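Local coordinates for protein Hpr(Ser) kinase (Coxiella burnetii, PDB 3TQF) that probably phosphorylates a serine of the phosphocarrier protein HPr with ATP and removes the phosphate again, at residues A[9-14]-A[18-23]; A[39-44]-A[144-149]; A[50-53]-A[58-61]; A[67-72]-A[77-82]; A[95-100]-A[150-155]. One frame throughout, in Å; residues are numbered along the deposited sequence.

Contact 1 of 5, residues A[9-14]-A[18-23]; sequences ANFLVI and GVLITG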
# COMPACT_ATOMS: atom_id res chain seq x y z
N ALA A 9 3.57 -23.64 4.33
CA ALA A 9 2.82 -22.49 3.83
C ALA A 9 2.52 -21.52 4.97
O ALA A 9 2.76 -21.84 6.14
CB ALA A 9 1.51 -22.95 3.19
N ASN A 10 2.02 -20.34 4.63
CA ASN A 10 1.46 -19.44 5.63
C ASN A 10 -0.04 -19.67 5.68
O ASN A 10 -0.65 -19.97 4.67
CB ASN A 10 1.76 -17.98 5.28
CG ASN A 10 3.24 -17.69 5.16
OD1 ASN A 10 4.07 -18.44 5.67
ND2 ASN A 10 3.58 -16.60 4.49
N PHE A 11 -0.62 -19.54 6.87
CA PHE A 11 -2.04 -19.81 7.07
C PHE A 11 -2.68 -18.63 7.77
O PHE A 11 -2.33 -18.30 8.90
CB PHE A 11 -2.22 -21.10 7.88
CG PHE A 11 -3.62 -21.64 7.89
CD1 PHE A 11 -4.41 -21.62 6.75
CD2 PHE A 11 -4.14 -22.21 9.03
CE1 PHE A 11 -5.69 -22.14 6.76
CE2 PHE A 11 -5.43 -22.73 9.06
CZ PHE A 11 -6.20 -22.69 7.92
N LEU A 12 -3.62 -17.99 7.08
CA LEU A 12 -4.30 -16.80 7.59
C LEU A 12 -5.81 -17.02 7.52
O LEU A 12 -6.30 -17.78 6.69
CB LEU A 12 -3.93 -15.59 6.73
CG LEU A 12 -2.43 -15.30 6.57
CD1 LEU A 12 -2.14 -14.72 5.21
CD2 LEU A 12 -1.95 -14.37 7.67
N VAL A 13 -6.54 -16.35 8.41
CA VAL A 13 -7.99 -16.29 8.30
C VAL A 13 -8.33 -14.96 7.62
O VAL A 13 -7.97 -13.89 8.13
CB VAL A 13 -8.69 -16.40 9.66
CG1 VAL A 13 -10.20 -16.33 9.48
CG2 VAL A 13 -8.29 -17.70 10.35
N ILE A 14 -8.99 -15.04 6.46
CA ILE A 14 -9.36 -13.87 5.68
C ILE A 14 -10.83 -13.97 5.29
O ILE A 14 -11.22 -14.88 4.56
CB ILE A 14 -8.56 -13.78 4.38
CG1 ILE A 14 -7.05 -13.82 4.66
CG2 ILE A 14 -8.93 -12.51 3.63
CD1 ILE A 14 -6.19 -13.88 3.39
N GLY A 18 -10.12 -19.75 5.97
CA GLY A 18 -8.75 -20.20 6.19
C GLY A 18 -8.02 -20.33 4.87
O GLY A 18 -8.37 -21.17 4.04
N VAL A 19 -7.01 -19.49 4.67
CA VAL A 19 -6.31 -19.36 3.40
C VAL A 19 -4.84 -19.73 3.55
O VAL A 19 -4.14 -19.15 4.38
CB VAL A 19 -6.40 -17.92 2.87
CG1 VAL A 19 -5.65 -17.78 1.54
CG2 VAL A 19 -7.87 -17.51 2.72
N LEU A 20 -4.39 -20.70 2.75
CA LEU A 20 -2.99 -21.11 2.71
C LEU A 20 -2.26 -20.33 1.62
O LEU A 20 -2.71 -20.30 0.48
CB LEU A 20 -2.89 -22.61 2.39
CG LEU A 20 -3.54 -23.61 3.35
CD1 LEU A 20 -3.55 -25.00 2.75
CD2 LEU A 20 -2.82 -23.61 4.67
N ILE A 21 -1.13 -19.70 1.96
CA ILE A 21 -0.33 -18.95 0.97
C ILE A 21 1.02 -19.63 0.72
O ILE A 21 1.76 -19.92 1.65
CB ILE A 21 -0.04 -17.52 1.42
CG1 ILE A 21 -1.33 -16.79 1.80
CG2 ILE A 21 0.65 -16.78 0.30
CD1 ILE A 21 -2.07 -16.23 0.63
N THR A 22 1.32 -19.83 -0.57
CA THR A 22 2.49 -20.56 -1.02
C THR A 22 3.21 -19.78 -2.12
O THR A 22 2.63 -18.89 -2.74
CB THR A 22 2.06 -21.97 -1.54
OG1 THR A 22 2.39 -22.96 -0.56
CG2 THR A 22 2.73 -22.33 -2.85
N GLY A 23 4.48 -20.10 -2.35
CA GLY A 23 5.25 -19.46 -3.42
C GLY A 23 6.74 -19.65 -3.26
O GLY A 23 7.20 -20.22 -2.27
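The ring of Phe11 reaches across to the 18-23 strand and meets it obliquely, bringing CD1 to 3.3 Å from Leu20 CD2 and CE1 to 3.5 Å from Gly18 C. Its CG stands anti to the backbone N (chi1 -167°), which carries the ring across the strand so that CD1 meets Leu20 and CE1 meets Gly18. With no side chain, Gly18 leaves room for that approach. Leu20 takes the other course: its CG lies beside its own backbone N, and the CD2 branch meets the CD1-CE1 side of the ring. Phe11 and Leu20 also share contacts with Val95 and Ile49, so this face is continuous with the neighbouring strands.

The segments form an antiparallel beta hairpin inside the central sheet. Asn10 with Ile21 and Leu12 with Val19 are the hydrogen-bonded pairs, each joined twice; Ile21 N to Asn10 O is 2.8 Å and Val19 N to Leu12 O is 2.7 Å, the latter nearly straight at 174°. Strand 18-23 leads into a glycine-rich stretch resembling a Walker A P-loop, with Lys29 bonded to Gly23 O.

On the opposite face, Leu12 and Ile21 slant past each other, CD1 of the leucine 4.1 Å from CG1 of the isoleucine. Ile14 CD1 lies equally far, 4.1 Å, from Val19 CG2. Asn10 shares this face, but its OD1 accepts a bond from Asp47 N, and its side chain ends about 5 Å from a bound phosphate ion, packed beside Lys29 and Ser33 of helix 29-38.

Contact 2 of 5, residues A[39-44]-A[144-149]; sequences RGHQLV and LIETLV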
# COMPACT_ATOMS: atom_id res chain seq x y z
N ARG A 39 -4.79 -5.02 7.66
CA ARG A 39 -6.13 -4.77 7.12
C ARG A 39 -7.23 -5.38 7.99
O ARG A 39 -8.40 -5.28 7.63
CB ARG A 39 -6.28 -5.30 5.69
CG ARG A 39 -5.06 -5.11 4.80
CD ARG A 39 -5.33 -4.35 3.52
NE ARG A 39 -6.70 -4.44 3.04
CZ ARG A 39 -7.27 -3.50 2.28
NH1 ARG A 39 -6.59 -2.42 1.90
NH2 ARG A 39 -8.53 -3.64 1.90
N GLY A 40 -6.88 -6.01 9.10
CA GLY A 40 -7.87 -6.53 10.05
C GLY A 40 -8.09 -8.03 10.00
O GLY A 40 -9.00 -8.55 10.64
N HIS A 41 -7.25 -8.74 9.24
CA HIS A 41 -7.36 -10.19 9.12
C HIS A 41 -6.51 -10.84 10.21
O HIS A 41 -5.96 -10.14 11.06
CB HIS A 41 -6.94 -10.65 7.72
CG HIS A 41 -7.71 -9.97 6.63
ND1 HIS A 41 -9.09 -9.94 6.60
CD2 HIS A 41 -7.29 -9.27 5.55
CE1 HIS A 41 -9.48 -9.25 5.54
NE2 HIS A 41 -8.42 -8.84 4.89
N GLN A 42 -6.42 -12.17 10.20
CA GLN A 42 -5.80 -12.89 11.30
C GLN A 42 -4.74 -13.87 10.85
O GLN A 42 -4.83 -14.47 9.78
CB GLN A 42 -6.87 -13.65 12.10
CG GLN A 42 -7.86 -12.76 12.81
CD GLN A 42 -9.00 -13.54 13.43
OE1 GLN A 42 -9.59 -14.42 12.79
NE2 GLN A 42 -9.33 -13.22 14.68
N LEU A 43 -3.73 -14.04 11.70
CA LEU A 43 -2.66 -15.02 11.50
C LEU A 43 -3.02 -16.32 12.20
O LEU A 43 -3.47 -16.31 13.34
CB LEU A 43 -1.35 -14.47 12.07
CG LEU A 43 -0.15 -15.41 12.18
CD1 LEU A 43 0.31 -15.90 10.82
CD2 LEU A 43 0.98 -14.70 12.91
N VAL A 44 -2.83 -17.44 11.51
CA VAL A 44 -2.84 -18.74 12.16
C VAL A 44 -1.39 -19.18 12.36
O VAL A 44 -0.98 -19.48 13.48
CB VAL A 44 -3.63 -19.79 11.37
CG1 VAL A 44 -3.81 -21.05 12.20
CG2 VAL A 44 -4.99 -19.25 10.99
N LEU A 144 -5.35 -7.07 -3.31
CA LEU A 144 -5.68 -8.01 -4.37
C LEU A 144 -6.04 -9.37 -3.80
O LEU A 144 -7.04 -9.97 -4.19
CB LEU A 144 -4.53 -8.13 -5.37
CG LEU A 144 -4.15 -6.83 -6.11
CD1 LEU A 144 -3.13 -7.13 -7.20
CD2 LEU A 144 -5.37 -6.16 -6.69
N ILE A 145 -5.22 -9.84 -2.87
CA ILE A 145 -5.44 -11.13 -2.21
C ILE A 145 -6.70 -11.11 -1.35
O ILE A 145 -7.45 -12.08 -1.32
CB ILE A 145 -4.22 -11.52 -1.36
CG1 ILE A 145 -3.02 -11.81 -2.27
CG2 ILE A 145 -4.53 -12.74 -0.48
CD1 ILE A 145 -3.16 -13.07 -3.09
N GLU A 146 -6.94 -10.01 -0.65
CA GLU A 146 -8.18 -9.85 0.11
C GLU A 146 -9.40 -9.91 -0.80
O GLU A 146 -10.39 -10.54 -0.47
CB GLU A 146 -8.18 -8.53 0.89
CG GLU A 146 -9.51 -8.21 1.58
CD GLU A 146 -9.50 -6.85 2.23
OE1 GLU A 146 -8.96 -6.71 3.34
OE2 GLU A 146 -10.05 -5.91 1.63
N THR A 147 -9.30 -9.24 -1.94
CA THR A 147 -10.39 -9.22 -2.92
C THR A 147 -10.60 -10.59 -3.56
O THR A 147 -11.73 -11.01 -3.77
CB THR A 147 -10.12 -8.17 -4.01
OG1 THR A 147 -9.86 -6.90 -3.39
CG2 THR A 147 -11.32 -8.03 -4.93
N LEU A 148 -9.50 -11.28 -3.85
CA LEU A 148 -9.54 -12.63 -4.39
C LEU A 148 -10.26 -13.59 -3.45
O LEU A 148 -11.02 -14.45 -3.90
CB LEU A 148 -8.13 -13.16 -4.63
CG LEU A 148 -8.00 -14.49 -5.36
CD1 LEU A 148 -8.28 -14.32 -6.85
CD2 LEU A 148 -6.61 -15.06 -5.13
N VAL A 149 -10.01 -13.43 -2.15
CA VAL A 149 -10.57 -14.33 -1.14
C VAL A 149 -12.05 -14.05 -0.92
O VAL A 149 -12.83 -14.98 -0.78
CB VAL A 149 -9.81 -14.21 0.21
CG1 VAL A 149 -10.51 -15.01 1.30
CG2 VAL A 149 -8.37 -14.68 0.05
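Glu146 meets Arg39 and His41 together, its carboxylate taking three hydrogen bonds from the two side chains. Arg39 approaches side-on: NE gives a bond to OE1 of Glu146 at 3.2 Å, and NH2 reaches OE2 of Glu146 at 2.7 Å. Both come from above the carboxylate plane, and the guanidinium plane is turned 58° from it, so this is a tilted, two-nitrogen salt bridge rather than a coplanar one. His41 NE2 supplies the third bond, 2.7 Å to Glu146 OE1 on its anti side, with the ring almost perpendicular to the carboxylate (86°). OE1 thus accepts from two donors, and the arginine's positive charge would be expected to favour the ionised acid.

Glu146 projects from helix 141-165 with CG anti to the backbone N (chi1 173°) and the rest of the chain extended, which carries the carboxylate across to the far segment. The two donors flank Gly40, which ends the preceding helix 29-38 in a Schellman motif with positive phi; this turn sets Arg39 and His41 on the same carboxylate before strand 42-45 begins. Arg39 bends at its second and third torsions to lay NE and NH2 against the acid.

Farther out, the His41 side chain packs on Leu36 and Ile14. Arg39 NH1 makes a salt bridge to Asp38 of the second subunit, while Leu144 and Thr147 rest on Leu34 of that same subunit.

Contact 3 of 5, residues A[50-53]-A[58-61]; sequences DLKQ and LIGS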
# COMPACT_ATOMS: atom_id res chain seq x y z
N ASP A 50 0.53 -27.41 11.16
CA ASP A 50 0.05 -28.75 11.49
C ASP A 50 -1.36 -28.91 10.92
O ASP A 50 -2.19 -28.01 11.06
CB ASP A 50 0.03 -28.98 13.01
CG ASP A 50 1.42 -28.97 13.62
OD1 ASP A 50 2.41 -28.70 12.91
OD2 ASP A 50 1.51 -29.22 14.84
N LEU A 51 -1.61 -30.05 10.29
CA LEU A 51 -2.91 -30.35 9.69
C LEU A 51 -3.52 -31.59 10.34
O LEU A 51 -2.80 -32.49 10.78
CB LEU A 51 -2.76 -30.59 8.19
CG LEU A 51 -2.27 -29.44 7.30
CD1 LEU A 51 -2.11 -29.94 5.88
CD2 LEU A 51 -3.20 -28.24 7.34
N LYS A 52 -4.85 -31.64 10.39
CA LYS A 52 -5.56 -32.82 10.88
C LYS A 52 -7.01 -32.84 10.40
O LYS A 52 -7.55 -31.81 9.98
CB LYS A 52 -5.54 -32.87 12.42
CG LYS A 52 -6.23 -31.70 13.09
CD LYS A 52 -6.21 -31.82 14.62
CE LYS A 52 -6.76 -30.55 15.28
NZ LYS A 52 -6.85 -30.68 16.76
N GLN A 53 -7.63 -34.01 10.45
CA GLN A 53 -9.04 -34.17 10.09
C GLN A 53 -9.91 -34.39 11.32
O GLN A 53 -9.70 -35.33 12.09
CB GLN A 53 -9.22 -35.33 9.11
CG GLN A 53 -9.32 -34.89 7.67
CD GLN A 53 -9.42 -36.06 6.71
OE1 GLN A 53 -10.10 -37.06 6.99
NE2 GLN A 53 -8.75 -35.95 5.57
N LEU A 58 -10.84 -30.24 7.34
CA LEU A 58 -9.39 -30.10 7.35
C LEU A 58 -9.07 -28.88 8.20
O LEU A 58 -9.28 -27.75 7.77
CB LEU A 58 -8.86 -29.92 5.93
CG LEU A 58 -7.35 -29.79 5.77
CD1 LEU A 58 -6.63 -31.04 6.27
CD2 LEU A 58 -7.01 -29.54 4.31
N ILE A 59 -8.58 -29.13 9.41
CA ILE A 59 -8.21 -28.07 10.35
C ILE A 59 -6.70 -27.86 10.34
O ILE A 59 -5.93 -28.81 10.40
CB ILE A 59 -8.66 -28.41 11.78
CG1 ILE A 59 -10.18 -28.62 11.84
CG2 ILE A 59 -8.25 -27.30 12.76
CD1 ILE A 59 -10.98 -27.41 11.45
N GLY A 60 -6.29 -26.60 10.28
CA GLY A 60 -4.88 -26.22 10.32
C GLY A 60 -4.55 -25.50 11.61
O GLY A 60 -5.25 -24.57 12.00
N SER A 61 -3.47 -25.92 12.26
CA SER A 61 -3.07 -25.36 13.55
C SER A 61 -1.57 -25.11 13.59
O SER A 61 -0.80 -25.84 12.98
CB SER A 61 -3.48 -26.30 14.68
OG SER A 61 -3.30 -27.64 14.28
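The flat groups here are the peptides of Asp50 and Ser61, which meet through their N-H and C=O groups and not face to face. The amide of Ser61 comes to the carbonyl of Asp50 in the carbonyl plane, N to O 2.7 Å, and the returning bond from Asp50 N to Ser61 O is also 2.7 Å but more bent, with an N-H...O angle of 140°. The Asp50 carboxylate makes no hydrogen bond across the pair; the nearest part of its side chain is CB, beside Ser61 O. Ser61 OG, set between its backbone N and carbonyl carbon (chi1 38°), leans back toward Asp50 O as a weak second donor at 3.4 Å.

Lys52 and Ile59 repeat the paired amide bonds, Ile59 N to Lys52 O measuring 2.9 Å and Lys52 N to Ile59 O 3.0 Å. Between these two pairs Leu51 sits opposite Gly60, and its CD2 branch lies 4.0 Å from Gly60 CA. Leu58 adds its CD1, 4.3 Å from Leu51 CB, on the same face.

This is the antiparallel hairpin 48-53/58-61. Leu51 and Leu58 are buried against Val95, Ile123 and Leu124, while Asp50 and Lys52 are partly exposed beside the buried Ile59.

The chemistry is therefore mainly that of backbone pairing: four main-chain bonds hold the strands in register, the leucines add a modest apolar contact, and the charged side chains contribute no salt bridge between the strands.

Contact 4 of 5, residues A[67-72]-A[77-82]; sequences NGYILI and IIDVPK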
# COMPACT_ATOMS: atom_id res chain seq x y z
N ASN A 67 3.99 -19.94 17.73
CA ASN A 67 2.67 -19.33 17.65
C ASN A 67 2.69 -17.84 17.95
O ASN A 67 3.21 -17.41 18.98
CB ASN A 67 1.69 -20.03 18.58
CG ASN A 67 0.25 -19.74 18.23
OD1 ASN A 67 -0.20 -20.06 17.13
ND2 ASN A 67 -0.49 -19.14 19.15
N GLY A 68 2.12 -17.05 17.04
CA GLY A 68 2.02 -15.60 17.22
C GLY A 68 3.16 -14.80 16.63
O GLY A 68 3.10 -13.57 16.61
N TYR A 69 4.19 -15.48 16.13
CA TYR A 69 5.38 -14.81 15.61
C TYR A 69 5.52 -14.92 14.09
O TYR A 69 5.17 -15.94 13.50
CB TYR A 69 6.63 -15.38 16.28
CG TYR A 69 6.70 -15.10 17.76
CD1 TYR A 69 7.11 -13.86 18.23
CD2 TYR A 69 6.35 -16.07 18.70
CE1 TYR A 69 7.17 -13.59 19.59
CE2 TYR A 69 6.41 -15.81 20.06
CZ TYR A 69 6.82 -14.57 20.50
OH TYR A 69 6.88 -14.31 21.84
N ILE A 70 6.02 -13.84 13.49
CA ILE A 70 6.28 -13.75 12.05
C ILE A 70 7.71 -13.25 11.88
O ILE A 70 8.15 -12.39 12.62
CB ILE A 70 5.34 -12.71 11.38
CG1 ILE A 70 3.96 -13.32 11.13
CG2 ILE A 70 5.90 -12.22 10.05
CD1 ILE A 70 3.01 -12.36 10.41
N LEU A 71 8.42 -13.81 10.90
CA LEU A 71 9.76 -13.33 10.57
C LEU A 71 9.70 -12.55 9.25
O LEU A 71 9.17 -13.04 8.25
CB LEU A 71 10.73 -14.51 10.44
CG LEU A 71 12.16 -14.17 10.02
CD1 LEU A 71 12.87 -13.34 11.08
CD2 LEU A 71 12.95 -15.45 9.74
N ILE A 72 10.25 -11.34 9.27
CA ILE A 72 10.37 -10.51 8.08
C ILE A 72 11.79 -9.97 8.02
O ILE A 72 12.23 -9.29 8.94
CB ILE A 72 9.37 -9.34 8.10
CG1 ILE A 72 7.93 -9.85 8.02
CG2 ILE A 72 9.65 -8.38 6.95
CD1 ILE A 72 6.89 -8.75 7.98
N ILE A 77 11.98 -10.86 14.11
CA ILE A 77 10.77 -11.45 14.67
C ILE A 77 9.75 -10.37 15.01
O ILE A 77 10.11 -9.28 15.44
CB ILE A 77 11.10 -12.29 15.93
CG1 ILE A 77 11.88 -13.54 15.53
CG2 ILE A 77 9.84 -12.69 16.67
CD1 ILE A 77 11.08 -14.51 14.67
N ILE A 78 8.47 -10.69 14.80
CA ILE A 78 7.38 -9.79 15.10
C ILE A 78 6.37 -10.50 16.00
O ILE A 78 5.69 -11.42 15.54
CB ILE A 78 6.65 -9.33 13.82
CG1 ILE A 78 7.62 -8.63 12.85
CG2 ILE A 78 5.49 -8.39 14.15
CD1 ILE A 78 7.00 -8.32 11.51
N ASP A 79 6.29 -10.08 17.26
CA ASP A 79 5.25 -10.56 18.17
C ASP A 79 3.94 -9.91 17.75
O ASP A 79 3.60 -8.82 18.21
CB ASP A 79 5.61 -10.18 19.62
CG ASP A 79 4.68 -10.82 20.65
OD1 ASP A 79 3.59 -11.30 20.29
OD2 ASP A 79 5.06 -10.83 21.85
N VAL A 80 3.20 -10.58 16.87
CA VAL A 80 1.99 -10.02 16.27
C VAL A 80 0.92 -9.63 17.30
O VAL A 80 0.34 -8.56 17.19
CB VAL A 80 1.38 -10.95 15.19
CG1 VAL A 80 -0.01 -10.49 14.79
CG2 VAL A 80 2.29 -11.02 13.97
N PRO A 81 0.67 -10.50 18.30
CA PRO A 81 -0.26 -10.13 19.37
C PRO A 81 0.10 -8.83 20.08
O PRO A 81 -0.77 -7.98 20.29
CB PRO A 81 -0.15 -11.30 20.34
CG PRO A 81 0.18 -12.44 19.50
CD PRO A 81 1.00 -11.93 18.36
N LYS A 82 1.37 -8.68 20.46
CA LYS A 82 1.83 -7.47 21.13
C LYS A 82 1.54 -6.22 20.29
O LYS A 82 1.10 -5.20 20.83
CB LYS A 82 3.33 -7.56 21.42
CG LYS A 82 3.88 -6.42 22.29
CD LYS A 82 4.04 -6.83 23.75
CE LYS A 82 4.45 -5.64 24.61
NZ LYS A 82 4.85 -6.05 25.99
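Ile72 and Ile78 make the buried, well-packed side of this hairpin, their CD1 atoms 3.6 Å apart where the two side chains slant across each other. Ile70 extends the row, its CD1 3.9 Å from Val80 CG2, and the group rests on Ser33 and Leu34 of helix 29-38 and on Leu43. Main-chain bonds run through the same region: Ile78 N to Ile70 O is 2.8 Å, and Val80 N to Gly68 O is 3.0 Å.

The other face is only partly buried. Tyr69, with CG beside its backbone N (chi1 -65°), slants against its neighbours, CD1 3.4 Å from Ile77 CG2 and CE1 3.8 Å from Asp79 CB. Its hydroxyl makes no hydrogen bond to the Asp79 carboxylate. Leu71 and Ile77 meet at roughly a right angle here, and pack on Pro113 and Leu114 of the third subunit.

Asp79, centre of an inverse gamma turn, is the N-cap of helix 80-84, with a weak bond from Lys82 N to OD1 (3.4 Å). Strand pairing thus passes directly into helix start: the Gly68 carbonyl takes the Val80 amide, and the helix start would be expected to favour the Asp79 carboxylate, though the capping bond itself is weak.

Contact 5 of 5, residues A[95-100]-A[150-155]; sequences VHLSIS and RNHRLK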
# COMPACT_ATOMS: atom_id res chain seq x y z
N VAL A 95 -9.37 -25.13 6.74
CA VAL A 95 -8.73 -24.74 5.49
C VAL A 95 -9.79 -24.67 4.41
O VAL A 95 -10.46 -25.65 4.14
CB VAL A 95 -7.68 -25.79 5.06
CG1 VAL A 95 -7.07 -25.42 3.70
CG2 VAL A 95 -6.60 -25.92 6.12
N HIS A 96 -9.94 -23.50 3.80
CA HIS A 96 -10.95 -23.30 2.74
C HIS A 96 -10.33 -23.10 1.36
O HIS A 96 -10.90 -23.55 0.35
CB HIS A 96 -11.82 -22.09 3.08
CG HIS A 96 -12.72 -22.32 4.25
ND1 HIS A 96 -14.02 -22.76 4.12
CD2 HIS A 96 -12.51 -22.17 5.58
CE1 HIS A 96 -14.57 -22.87 5.32
NE2 HIS A 96 -13.67 -22.52 6.22
N LEU A 97 -9.20 -22.42 1.30
CA LEU A 97 -8.60 -22.02 0.04
C LEU A 97 -7.09 -22.10 0.12
O LEU A 97 -6.51 -21.89 1.19
CB LEU A 97 -9.03 -20.59 -0.30
CG LEU A 97 -8.48 -19.92 -1.56
CD1 LEU A 97 -9.07 -20.55 -2.81
CD2 LEU A 97 -8.78 -18.43 -1.51
N SER A 98 -6.46 -22.39 -1.01
CA SER A 98 -5.02 -22.42 -1.14
C SER A 98 -4.62 -21.50 -2.29
O SER A 98 -4.98 -21.77 -3.42
CB SER A 98 -4.56 -23.85 -1.42
OG SER A 98 -3.24 -23.88 -1.92
N ILE A 99 -3.91 -20.42 -1.99
CA ILE A 99 -3.43 -19.52 -3.03
C ILE A 99 -1.94 -19.74 -3.25
O ILE A 99 -1.16 -19.77 -2.30
CB ILE A 99 -3.67 -18.04 -2.67
CG1 ILE A 99 -5.16 -17.76 -2.52
CG2 ILE A 99 -3.09 -17.13 -3.75
CD1 ILE A 99 -5.46 -16.39 -1.98
N SER A 100 -1.56 -19.91 -4.51
CA SER A 100 -0.18 -20.14 -4.90
C SER A 100 0.30 -18.94 -5.70
O SER A 100 -0.14 -18.74 -6.83
CB SER A 100 -0.09 -21.42 -5.73
OG SER A 100 1.25 -21.74 -6.01
N ARG A 150 -12.42 -12.78 -0.89
CA ARG A 150 -13.82 -12.38 -0.72
C ARG A 150 -14.67 -12.83 -1.91
O ARG A 150 -15.81 -13.26 -1.74
CB ARG A 150 -13.94 -10.87 -0.53
CG ARG A 150 -13.32 -10.37 0.77
CD ARG A 150 -13.27 -8.86 0.81
NE ARG A 150 -14.61 -8.30 0.91
CZ ARG A 150 -14.95 -7.08 0.51
NH1 ARG A 150 -14.07 -6.26 -0.04
NH2 ARG A 150 -16.21 -6.68 0.66
N ASN A 151 -14.09 -12.74 -3.11
CA ASN A 151 -14.74 -13.26 -4.31
C ASN A 151 -14.93 -14.76 -4.25
O ASN A 151 -15.95 -15.28 -4.68
CB ASN A 151 -13.94 -12.90 -5.58
CG ASN A 151 -14.48 -11.69 -6.30
OD1 ASN A 151 -15.17 -10.85 -5.72
ND2 ASN A 151 -14.18 -11.58 -7.58
N HIS A 152 -13.93 -15.45 -3.71
CA HIS A 152 -14.00 -16.89 -3.56
C HIS A 152 -15.14 -17.30 -2.63
O HIS A 152 -15.89 -18.22 -2.93
CB HIS A 152 -12.67 -17.47 -3.06
CG HIS A 152 -12.72 -18.94 -2.80
ND1 HIS A 152 -12.61 -19.87 -3.80
CD2 HIS A 152 -12.90 -19.63 -1.65
CE1 HIS A 152 -12.71 -21.08 -3.28
NE2 HIS A 152 -12.88 -20.96 -1.98
N ARG A 153 -15.26 -16.60 -1.50
CA ARG A 153 -16.32 -16.90 -0.54
C ARG A 153 -17.70 -16.68 -1.14
O ARG A 153 -18.60 -17.48 -0.91
CB ARG A 153 -16.16 -16.03 0.71
CG ARG A 153 -17.31 -16.15 1.70
CD ARG A 153 -16.86 -15.87 3.11
NE ARG A 153 -18.01 -15.72 4.00
CZ ARG A 153 -18.56 -14.56 4.36
NH1 ARG A 153 -18.07 -13.40 3.92
NH2 ARG A 153 -19.60 -14.56 5.17
N LEU A 154 -17.86 -15.61 -1.90
CA LEU A 154 -19.12 -15.38 -2.61
C LEU A 154 -19.39 -16.51 -3.61
O LEU A 154 -20.52 -16.97 -3.72
CB LEU A 154 -19.10 -14.03 -3.34
CG LEU A 154 -19.22 -12.80 -2.44
CD1 LEU A 154 -19.08 -11.54 -3.28
CD2 LEU A 154 -20.53 -12.80 -1.68
N LYS A 155 -18.35 -16.95 -4.31
CA LYS A 155 -18.48 -18.02 -5.29
C LYS A 155 -18.89 -19.36 -4.65
O LYS A 155 -19.73 -20.07 -5.19
CB LYS A 155 -17.18 -18.17 -6.08
CG LYS A 155 -17.26 -19.22 -7.18
CD LYS A 155 -16.26 -18.98 -8.30
CE LYS A 155 -16.53 -19.91 -9.49
NZ LYS A 155 -15.80 -19.50 -10.73
O HOH W 1 -13.46 -23.02 -0.36
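Leu97 and His152 sit where strand 92-102 passes helix 141-165, with their CA atoms 8.3 Å apart. At that separation the two backbones make no direct hydrogen bond, and the gap is bridged by side chains and one water. Just before Leu97 the chain departs from regular extended geometry: His96 has a psi of -36°, and its carbonyl O is left accessible to that water. Leu97 itself returns to strand values, while Gly18 of the adjacent strand bonds to both His96 and Leu97. The 150-155 segment is regular helix, with Leu154 N bonded to Arg150 O.

His152 turns CG anti to its backbone N (chi1 176°), sending the imidazole out to the sheet. Leu97 CD1 is set over the centre of one ring face, 3.7 Å from the centroid and only 11° off the normal, a CH-pi contact; the two side chains run past each other in opposite directions. At the ring edge and in its plane, the water lies 2.7 Å from His152 NE2, and it donates to His96 O at 2.7 Å. The other ring nitrogen, ND1, is hydrogen-bonded to Tyr118 OH. Leu97 also packs on Val149, a turn earlier along the helix, and the ring touches Pro129.

With one nitrogen tied to Tyr118 and the other to the water, the imidazole's rotation is probably held by these two bonds, so it can present its face to the leucine methyl while its edge serves the polar bridge: apolar packing and a solvent-mediated link from the same buried side chain.

Contact 1 lies near the centre of the chain and is the buried core hairpin; contact 3 is a second hairpin of the same sheet, about 13 Å from it between centres and more exposed on one face. Strand 18-23 of contact 1 pairs with strand 92-102, which contact 5 ties to helix 141-165. Contact 2 holds the same helix nearly two turns earlier, by a salt bridge and a histidine-carboxylate bond; Ile99 of contact 5 packs on Leu148 and Val149 between them. Contact 4 stands apart in its own two-strand sheet, joined to contact 2 by Leu43 against Ile70. Contacts 2, 4 and 5 also face neighbouring subunits; contacts 1 and 3 do not.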